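Long-range contact in phospholyase (Arthrobacter aurescens, PDB 5G4I), which acts as a pyridoxal-phosphate-dependent phospholyase, an ammonia- and phosphate-eliminating relative of the class III transaminases whose fold it shares: residues A131-V142 / L205-L216. Sequence-based numbering, arbitrary orientation.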
ATOM      1  N   ALA A 131       9.649 -15.080   0.898  1.00 10.29           N
ATOM      2  CA  ALA A 131      10.247 -16.085   1.762  1.00 10.08           C
ATOM      3  C   ALA A 131       9.472 -17.401   1.722  1.00 10.29           C
ATOM      4  O   ALA A 131      10.102 -18.527   1.656  1.00 11.24           O
ATOM      5  CB  ALA A 131      10.411 -15.585   3.192  1.00 11.46           C
ATOM      6  N   ARG A 132       8.146 -17.357   1.868  1.00 10.57           N
ATOM      7  CA  ARG A 132       7.301 -18.646   1.899  1.00 11.59           C
ATOM      8  C   ARG A 132       7.535 -19.389   0.584  1.00 10.74           C
ATOM      9  O   ARG A 132       7.744 -20.675   0.593  1.00 12.83           O
ATOM     10  CB  ARG A 132       5.787 -18.228   2.012  1.00 15.19           C
ATOM     11  CG  ARG A 132       4.849 -19.218   2.519  1.00 16.39           C
ATOM     12  CD  ARG A 132       3.449 -18.645   2.574  1.00 13.64           C
ATOM     13  NE  ARG A 132       3.326 -17.425   3.363  1.00 12.79           N
ATOM     14  CZ  ARG A 132       3.038 -16.192   2.899  1.00 11.38           C
ATOM     15  NH1 ARG A 132       2.818 -15.959   1.660  1.00 11.44           N
ATOM     16  NH2 ARG A 132       2.970 -15.212   3.810  1.00 11.28           N
ATOM     17  N   GLN A 133       7.552 -18.740  -0.566  1.00 11.13           N
ATOM     18  CA  GLN A 133       7.749 -19.443  -1.856  1.00 10.93           C
ATOM     19  C   GLN A 133       9.169 -19.979  -2.008  1.00 11.93           C
ATOM     20  O   GLN A 133       9.388 -21.128  -2.531  1.00 14.64           O
ATOM     21  CB  GLN A 133       7.484 -18.531  -3.059  1.00 11.39           C
ATOM     22  CG  GLN A 133       6.044 -17.982  -3.179  1.00 10.89           C
ATOM     23  CD  GLN A 133       5.743 -17.306  -4.506  1.00 11.39           C
ATOM     24  OE1 GLN A 133       6.587 -17.345  -5.452  1.00 12.20           O
ATOM     25  NE2 GLN A 133       4.580 -16.657  -4.627  1.00 12.41           N
ATOM     26  N   HIS A 134      10.180 -19.245  -1.540  1.00 11.07           N
ATOM     27  CA  HIS A 134      11.576 -19.686  -1.680  1.00 11.16           C
ATOM     28  C   HIS A 134      11.921 -20.870  -0.752  1.00 11.85           C
ATOM     29  O   HIS A 134      12.574 -21.850  -1.196  1.00 13.27           O
ATOM     30  CB  HIS A 134      12.537 -18.533  -1.285  1.00 11.57           C
ATOM     31  CG  HIS A 134      13.975 -18.939  -1.280  1.00 11.63           C
ATOM     32  ND1 HIS A 134      14.723 -19.247  -0.174  1.00 16.20           N
ATOM     33  CD2 HIS A 134      14.768 -19.142  -2.351  1.00 11.32           C
ATOM     34  CE1 HIS A 134      15.948 -19.643  -0.563  1.00 13.03           C
ATOM     35  NE2 HIS A 134      15.993 -19.585  -1.884  1.00 17.35           N
ATOM     36  N   THR A 135      11.461 -20.830   0.496  1.00 12.09           N
ATOM     37  CA  THR A 135      11.812 -21.805   1.522  1.00 13.09           C
ATOM     38  C   THR A 135      10.978 -23.061   1.380  1.00 13.01           C
ATOM     39  O   THR A 135      11.442 -24.169   1.855  1.00 15.57           O
ATOM     40  CB  THR A 135      11.657 -21.262   2.927  1.00 11.63           C
ATOM     41  OG1 THR A 135      10.286 -20.994   3.270  1.00 11.19           O
ATOM     42  CG2 THR A 135      12.602 -20.069   3.175  1.00 12.61           C
ATOM     43  N   GLY A 136       9.758 -22.966   0.824  1.00 13.22           N
ATOM     44  CA  GLY A 136       8.824 -24.113   0.880  1.00 13.08           C
ATOM     45  C   GLY A 136       8.255 -24.392   2.274  1.00 14.31           C
ATOM     46  O   GLY A 136       7.588 -25.441   2.503  1.00 15.59           O
ATOM     47  N   ASN A 137       8.492 -23.476   3.227  1.00 12.02           N
ATOM     48  CA  ASN A 137       8.045 -23.536   4.590  1.00 12.62           C
ATOM     49  C   ASN A 137       7.068 -22.379   4.899  1.00 12.48           C
ATOM     50  O   ASN A 137       7.022 -21.367   4.141  1.00 13.90           O
ATOM     51  CB  ASN A 137       9.244 -23.449   5.593  1.00 11.69           C
ATOM     52  CG  ASN A 137      10.245 -24.594   5.491  1.00 14.29           C
ATOM     53  OD1 ASN A 137      11.491 -24.437   5.754  1.00 16.60           O
ATOM     54  ND2 ASN A 137       9.754 -25.713   5.080  1.00 12.47           N
ATOM     55  N   THR A 138       6.306 -22.473   5.980  1.00 11.61           N
ATOM     56  CA  THR A 138       5.394 -21.376   6.392  1.00 11.32           C
ATOM     57  C   THR A 138       5.671 -20.833   7.786  1.00 11.47           C
ATOM     58  O   THR A 138       5.083 -19.754   8.193  1.00 12.16           O
ATOM     59  CB  THR A 138       3.906 -21.843   6.396  1.00 13.19           C
ATOM     60  OG1 THR A 138       3.789 -23.087   7.188  1.00 15.37           O
ATOM     61  CG2 THR A 138       3.420 -22.115   5.003  1.00 14.94           C
ATOM     62  N   GLY A 139       6.509 -21.451   8.637  1.00  9.88           N
ATOM     63  CA  GLY A 139       6.699 -20.997   9.993  1.00 10.79           C
ATOM     64  C   GLY A 139       7.338 -19.606  10.163  1.00 10.18           C
ATOM     65  O   GLY A 139       8.254 -19.265   9.400  1.00 10.42           O
ATOM     66  N   VAL A 140       6.772 -18.821  11.106  1.00 10.19           N
ATOM     67  CA  VAL A 140       7.268 -17.466  11.391  1.00  9.31           C
ATOM     68  C   VAL A 140       7.711 -17.345  12.829  1.00 10.29           C
ATOM     69  O   VAL A 140       6.933 -17.636  13.782  1.00 11.10           O
ATOM     70  CB  VAL A 140       6.180 -16.421  11.051  1.00 10.63           C
ATOM     71  CG1 VAL A 140       6.625 -14.996  11.475  1.00 12.32           C
ATOM     72  CG2 VAL A 140       5.799 -16.463   9.596  1.00 11.76           C
ATOM     73  N   LEU A 141       8.935 -16.840  13.082  1.00 10.39           N
ATOM     74  CA  LEU A 141       9.414 -16.432  14.410  1.00  9.56           C
ATOM     75  C   LEU A 141       9.361 -14.906  14.519  1.00  9.09           C
ATOM     76  O   LEU A 141       9.938 -14.222  13.647  1.00  9.91           O
ATOM     77  CB  LEU A 141      10.873 -16.913  14.597  1.00 11.03           C
ATOM     78  CG  LEU A 141      11.116 -18.436  14.609  1.00 11.90           C
ATOM     79  CD1 LEU A 141      12.615 -18.699  14.659  1.00 15.21           C
ATOM     80  CD2 LEU A 141      10.462 -19.156  15.730  1.00 12.12           C
ATOM     81  N   VAL A 142       8.655 -14.419  15.521  1.00  9.87           N
ATOM     82  CA  VAL A 142       8.550 -12.997  15.806  1.00  9.69           C
ATOM     83  C   VAL A 142       8.749 -12.767  17.299  1.00 10.60           C
ATOM     84  O   VAL A 142       8.660 -13.737  18.122  1.00 11.42           O
ATOM     85  CB  VAL A 142       7.203 -12.337  15.430  1.00 10.91           C
ATOM     86  CG1 VAL A 142       7.123 -12.049  13.943  1.00 13.46           C
ATOM     87  CG2 VAL A 142       6.006 -13.153  15.976  1.00 11.97           C
ATOM     88  N   LEU A 205       7.729 -25.859  15.490  1.00 10.09           N
ATOM     89  CA  LEU A 205       7.318 -25.549  14.118  1.00  9.74           C
ATOM     90  C   LEU A 205       7.509 -26.719  13.171  1.00 10.25           C
ATOM     91  O   LEU A 205       6.666 -26.974  12.280  1.00 11.62           O
ATOM     92  CB  LEU A 205       7.982 -24.270  13.548  1.00 10.80           C
ATOM     93  CG  LEU A 205       7.480 -22.952  14.161  1.00 12.12           C
ATOM     94  CD1 LEU A 205       8.403 -21.823  13.753  1.00 13.25           C
ATOM     95  CD2 LEU A 205       6.044 -22.694  13.722  1.00 13.39           C
ATOM     96  N   GLN A 206       8.651 -27.392  13.321  1.00 11.11           N
ATOM     97  CA  GLN A 206       8.984 -28.548  12.458  1.00 11.72           C
ATOM     98  C   GLN A 206       8.023 -29.742  12.748  1.00 11.92           C
ATOM     99  O   GLN A 206       7.519 -30.356  11.806  1.00 13.16           O
ATOM    100  CB  GLN A 206      10.462 -28.909  12.580  1.00 10.25           C
ATOM    101  CG  GLN A 206      11.384 -27.835  12.008  1.00 11.78           C
ATOM    102  CD  GLN A 206      12.827 -27.943  12.368  1.00 11.26           C
ATOM    103  OE1 GLN A 206      13.187 -28.537  13.410  1.00 12.77           O
ATOM    104  NE2 GLN A 206      13.674 -27.341  11.566  1.00 12.94           N
ATOM    105  N   ALA A 207       7.827 -30.014  14.021  1.00 11.18           N
ATOM    106  CA  ALA A 207       6.928 -31.178  14.433  1.00 11.98           C
ATOM    107  C   ALA A 207       5.539 -30.947  13.890  1.00 12.96           C
ATOM    108  O   ALA A 207       4.856 -31.931  13.490  1.00 13.76           O
ATOM    109  CB  ALA A 207       6.916 -31.374  15.925  1.00 12.30           C
ATOM    110  N   ALA A 208       5.044 -29.701  13.929  1.00 11.85           N
ATOM    111  CA  ALA A 208       3.693 -29.381  13.431  1.00 12.38           C
ATOM    112  C   ALA A 208       3.564 -29.301  11.905  1.00 13.85           C
ATOM    113  O   ALA A 208       2.456 -29.048  11.416  1.00 17.38           O
ATOM    114  CB  ALA A 208       3.206 -28.129  14.127  1.00 14.26           C
ATOM    115  N   GLY A 209       4.611 -29.429  11.132  1.00 11.79           N
ATOM    116  CA  GLY A 209       4.601 -29.429   9.703  1.00 14.67           C
ATOM    117  C   GLY A 209       4.665 -28.072   9.013  1.00 15.40           C
ATOM    118  O   GLY A 209       4.639 -28.013   7.780  1.00 18.04           O
ATOM    119  N   HIS A 210       4.969 -27.020   9.782  1.00 13.51           N
ATOM    120  CA  HIS A 210       5.175 -25.705   9.159  1.00 12.40           C
ATOM    121  C   HIS A 210       6.581 -25.446   8.693  1.00 13.14           C
ATOM    122  O   HIS A 210       6.829 -24.663   7.758  1.00 14.41           O
ATOM    123  CB  HIS A 210       4.785 -24.595  10.146  1.00 12.72           C
ATOM    124  CG  HIS A 210       3.482 -24.804  10.854  1.00 14.70           C
ATOM    125  ND1 HIS A 210       2.249 -24.761  10.249  1.00 20.09           N
ATOM    126  CD2 HIS A 210       3.261 -25.098  12.142  1.00 16.10           C
ATOM    127  CE1 HIS A 210       1.321 -25.017  11.151  1.00 15.52           C
ATOM    128  NE2 HIS A 210       1.905 -25.196  12.310  1.00 17.61           N
ATOM    129  N   GLY A 211       7.592 -26.055   9.336  1.00 13.54           N
ATOM    130  CA  GLY A 211       8.952 -25.722   9.082  1.00 12.51           C
ATOM    131  C   GLY A 211       9.249 -24.251   9.446  1.00 12.48           C
ATOM    132  O   GLY A 211       8.399 -23.603  10.072  1.00 14.34           O
ATOM    133  N   VAL A 212      10.426 -23.762   9.087  1.00 11.20           N
ATOM    134  CA  VAL A 212      10.771 -22.339   9.390  1.00 11.36           C
ATOM    135  C   VAL A 212      10.951 -21.613   8.052  1.00 11.16           C
ATOM    136  O   VAL A 212      11.863 -21.893   7.238  1.00 10.95           O
ATOM    137  CB  VAL A 212      12.075 -22.249  10.223  1.00 11.89           C
ATOM    138  CG1 VAL A 212      12.390 -20.752  10.504  1.00 13.10           C
ATOM    139  CG2 VAL A 212      11.948 -23.040  11.515  1.00 13.45           C
ATOM    140  N   SER A 213      10.101 -20.573   7.814  1.00 10.10           N
ATOM    141  CA  SER A 213      10.236 -19.673   6.669  1.00 10.82           C
ATOM    142  C   SER A 213      11.143 -18.431   7.027  1.00 10.48           C
ATOM    143  O   SER A 213      12.076 -18.132   6.295  1.00 11.71           O
ATOM    144  CB  SER A 213       8.850 -19.206   6.150  1.00 11.49           C
ATOM    145  OG  SER A 213       9.019 -18.365   5.000  1.00 14.66           O
ATOM    146  N   VAL A 214      10.828 -17.792   8.135  1.00 10.05           N
ATOM    147  CA  VAL A 214      11.515 -16.522   8.473  1.00 11.04           C
ATOM    148  C   VAL A 214      11.660 -16.315   9.984  1.00 10.28           C
ATOM    149  O   VAL A 214      10.806 -16.768  10.792  1.00 10.76           O
ATOM    150  CB  VAL A 214      10.784 -15.277   7.945  1.00 13.15           C
ATOM    151  CG1 VAL A 214      10.623 -15.281   6.447  1.00 14.73           C
ATOM    152  CG2 VAL A 214       9.512 -15.023   8.559  1.00 14.75           C
ATOM    153  N   PHE A 215      12.662 -15.491  10.349  1.00  9.82           N
ATOM    154  CA  PHE A 215      12.684 -14.658  11.580  1.00  9.86           C
ATOM    155  C   PHE A 215      12.562 -13.198  11.117  1.00  9.16           C
ATOM    156  O   PHE A 215      13.364 -12.773  10.260  1.00  9.38           O
ATOM    157  CB  PHE A 215      14.033 -14.890  12.356  1.00  9.78           C
ATOM    158  CG  PHE A 215      14.313 -13.929  13.472  1.00 10.47           C
ATOM    159  CD1 PHE A 215      13.466 -13.827  14.530  1.00 11.95           C
ATOM    160  CD2 PHE A 215      15.516 -13.167  13.490  1.00 12.90           C
ATOM    161  CE1 PHE A 215      13.751 -12.993  15.645  1.00 13.02           C
ATOM    162  CE2 PHE A 215      15.757 -12.331  14.549  1.00 12.37           C
ATOM    163  CZ  PHE A 215      14.914 -12.232  15.632  1.00 12.07           C
ATOM    164  N   LEU A 216      11.604 -12.493  11.665  1.00  9.40           N
ATOM    165  CA  LEU A 216      11.284 -11.115  11.264  1.00  9.45           C
ATOM    166  C   LEU A 216      11.409 -10.259  12.532  1.00  8.73           C
ATOM    167  O   LEU A 216      10.857 -10.595  13.615  1.00  9.43           O
ATOM    168  CB  LEU A 216       9.802 -11.051  10.789  1.00  9.63           C
ATOM    169  CG  LEU A 216       9.171  -9.699  10.543  1.00  9.87           C
ATOM    170  CD1 LEU A 216       9.916  -8.866   9.518  1.00 10.75           C
ATOM    171  CD2 LEU A 216       7.693  -9.871  10.146  1.00 11.21           C
TER
HETATM  172  O   HOH W   1       7.085 -27.205   5.431  1.00 26.33           O
HETATM  173  O   HOH W   2       4.353 -25.481   5.549  1.00 23.00           O
HETATM  174  O   HOH W   3       1.375 -24.093   7.860  1.00 32.92           O
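The carbonyl oxygen of G139 is gripped by two successive amides, S213 N at 2.8 Å and V214 N at 3.2 Å, where 140-142 and 214-216 begin to run as neighbouring parallel strands of the seven-stranded sheet of the fold type I PLP domain. Beyond it the pairing continues with L141 N to V214 O and L216 N to L141 O. Glycine suits position 139 because it brings no side chain to the G211 carbonyl, whose O lies 3.1 Å from G139 CA in a CH...O contact. Just before the strand, T138 N donates an in-plane bond to H210 O (2.9 Å), while water 3 bridges T138 OG1 and H210 ND1 in the plane of the imidazole.

The sheet carries apolar residues on both faces. V140 and V214 lie side by side, and V214 CG1, beside its own backbone N (chi1 -59°), meets A131 CB of helix 120-135 at 3.3 Å, a tight methyl contact where a small residue suits the close approach. On the other face L141 and F215 pack against helix 233-243, and L141 CD2 meets L205 CD1 at 3.9 Å. Where helix 120-135 ends, T135 OG1 donates to A131 O, and by accepting from N137 N at 3.1 Å it forms an ST turn.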